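PDB 6EDI: glucokinase from Leishmania braziliensis MHOM/BR/75/M2904, which probably phosphorylates D-glucose with ATP as phosphate donor, as a glucokinase of the actin-like ATPase superfamily. Local coordinates for residues Asp33-Ser38 and Phe56-Gln61. Residues are numbered along the deposited sequence; the frame is centred on the assembly and turned at random.
Sequences DASWSS and FSQASQ
The side chain of Q58 rises from the end of strand 51-58 and lies flat against one face of the W36 indole, amide and ring planes only 9° apart. Its CG sits over the six-membered ring, 4.0 Å from the centroid, in a CH-pi contact, and CD continues along the same face to 3.6 Å from W36 CE3. Placing CG between the backbone N and carbonyl carbon (chi1 54°), with the chain extended beyond, carries the amide up to the 3-10 turn 34-37. There Q58 NE2 donates to S35 O at 3.1 Å; S35 O lies nearly in the plane of the Q58 amide, while the donor stands 56° out of the carbonyl plane of S35. Q58 OE1 comes to 3.2 Å from S35 CB. The far rim of the indole reaches the strand itself: W36 CH2 is 3.4 Å from F56 O, S57 CA lies at the ring edge, and F56 CB touches W36 CZ3 before the phenyl ring turns away to meet F106 edge-to-face. Further out, D33, just before the 3-10 segment, forms an Asx turn, its OD1 accepting from S35 N; S35 OG donates to the same OD1 from the same face of the carboxylate, and R109 bonds W36 O. Side chains of L30, I41 and I70 also pack on W36, so that the connection between helix 26-32 and strand 41-48 packs against the mixed sheet through W36. Q58 thus plays two parts: its CG methylene and flat amide cover an aromatic face, while its NH2 donates to a backbone carbonyl, giving this buried amide a polar partner, a pairing that should hold the amide's rotation.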
loop_
_atom_site.group_PDB
_atom_site.type_symbol
_atom_site.label_atom_id
_atom_site.label_comp_id
_atom_site.label_asym_id
_atom_site.label_seq_id
_atom_site.Cartn_x
_atom_site.Cartn_y
_atom_site.Cartn_z
ATOM N N ASP A 33 18.897 -12.037 34.650
ATOM C CA ASP A 33 17.564 -11.447 34.768
ATOM C C ASP A 33 16.544 -12.518 34.381
ATOM O O ASP A 33 16.422 -12.866 33.209
ATOM C CB ASP A 33 17.440 -10.225 33.841
ATOM C CG ASP A 33 16.072 -9.532 33.925
ATOM O OD1 ASP A 33 15.088 -10.113 34.442
ATOM O OD2 ASP A 33 15.979 -8.387 33.438
ATOM N N ALA A 34 15.801 -13.015 35.371
ATOM C CA ALA A 34 14.878 -14.137 35.193
ATOM C C ALA A 34 13.772 -13.895 34.167
ATOM O O ALA A 34 13.167 -14.843 33.674
ATOM C CB ALA A 34 14.267 -14.532 36.534
ATOM N N SER A 35 13.484 -12.635 33.860
ATOM C CA SER A 35 12.509 -12.334 32.819
ATOM C C SER A 35 12.822 -13.118 31.555
ATOM O O SER A 35 11.926 -13.661 30.919
ATOM C CB SER A 35 12.487 -10.845 32.526
ATOM O OG SER A 35 12.196 -10.121 33.701
ATOM N N TRP A 36 14.106 -13.204 31.225
ATOM C CA TRP A 36 14.569 -13.990 30.088
ATOM C C TRP A 36 14.261 -15.488 30.193
ATOM O O TRP A 36 14.249 -16.186 29.178
ATOM C CB TRP A 36 16.074 -13.781 29.867
ATOM C CG TRP A 36 16.384 -12.377 29.474
ATOM C CD1 TRP A 36 17.051 -11.431 30.208
ATOM C CD2 TRP A 36 15.985 -11.739 28.258
ATOM N NE1 TRP A 36 17.099 -10.247 29.507
ATOM C CE2 TRP A 36 16.451 -10.413 28.307
ATOM C CE3 TRP A 36 15.287 -12.168 27.126
ATOM C CZ2 TRP A 36 16.235 -9.510 27.259
ATOM C CZ3 TRP A 36 15.075 -11.282 26.096
ATOM C CH2 TRP A 36 15.554 -9.969 26.161
ATOM N N SER A 37 14.046 -15.986 31.410
ATOM C CA SER A 37 13.798 -17.416 31.610
ATOM C C SER A 37 12.438 -17.891 31.092
ATOM O O SER A 37 12.235 -19.091 30.897
ATOM C CB SER A 37 13.948 -17.800 33.087
ATOM O OG SER A 37 15.203 -17.394 33.587
ATOM N N SER A 38 11.508 -16.967 30.867
ATOM C CA SER A 38 10.179 -17.367 30.401
ATOM C C SER A 38 9.594 -16.467 29.309
ATOM O O SER A 38 10.037 -15.335 29.106
ATOM C CB SER A 38 9.209 -17.441 31.576
ATOM O OG SER A 38 8.864 -16.139 32.011
ATOM N N PHE A 56 18.049 -10.046 21.381
ATOM C CA PHE A 56 16.822 -10.730 21.756
ATOM C C PHE A 56 15.885 -9.737 22.404
ATOM O O PHE A 56 16.323 -8.805 23.081
ATOM C CB PHE A 56 17.148 -11.857 22.741
ATOM C CG PHE A 56 18.105 -12.853 22.199
ATOM C CD1 PHE A 56 17.659 -13.893 21.403
ATOM C CD2 PHE A 56 19.468 -12.725 22.447
ATOM C CE1 PHE A 56 18.548 -14.810 20.876
ATOM C CE2 PHE A 56 20.373 -13.630 21.932
ATOM C CZ PHE A 56 19.921 -14.678 21.148
ATOM N N SER A 57 14.589 -9.934 22.197
ATOM C CA SER A 57 13.597 -9.051 22.786
ATOM C C SER A 57 12.469 -9.881 23.372
ATOM O O SER A 57 12.239 -11.017 22.959
ATOM C CB SER A 57 13.018 -8.110 21.733
ATOM O OG SER A 57 12.405 -8.868 20.708
ATOM N N GLN A 58 11.764 -9.308 24.336
ATOM C CA GLN A 58 10.571 -9.951 24.859
ATOM C C GLN A 58 9.684 -8.860 25.422
ATOM O O GLN A 58 10.142 -7.735 25.634
ATOM C CB GLN A 58 10.958 -10.942 25.958
ATOM C CG GLN A 58 11.800 -10.301 27.040
ATOM C CD GLN A 58 11.998 -11.196 28.244
ATOM O OE1 GLN A 58 12.447 -10.739 29.295
ATOM N NE2 GLN A 58 11.658 -12.479 28.104
ATOM N N ALA A 59 8.413 -9.180 25.636
ATOM C CA ALA A 59 7.513 -8.285 26.350
ATOM C C ALA A 59 7.400 -8.681 27.828
ATOM O O ALA A 59 8.294 -9.310 28.393
ATOM C CB ALA A 59 6.142 -8.292 25.700
ATOM N N SER A 60 6.285 -8.286 28.438
ATOM C CA SER A 60 5.892 -8.692 29.790
ATOM C C SER A 60 4.436 -8.244 29.938
ATOM O O SER A 60 4.103 -7.120 29.572
ATOM C CB SER A 60 6.769 -8.031 30.861
ATOM O OG SER A 60 8.139 -8.352 30.697
ATOM N N GLN A 61 3.563 -9.109 30.454
ATOM C CA GLN A 61 2.116 -8.840 30.400
ATOM C C GLN A 61 1.593 -7.773 31.373
ATOM O O GLN A 61 1.467 -8.015 32.580
ATOM C CB GLN A 61 1.305 -10.144 30.522
ATOM C CG GLN A 61 -0.194 -9.974 30.857
ATOM C CD GLN A 61 -0.970 -9.135 29.846
ATOM O OE1 GLN A 61 -0.526 -8.920 28.716
ATOM N NE2 GLN A 61 -2.141 -8.655 30.257
#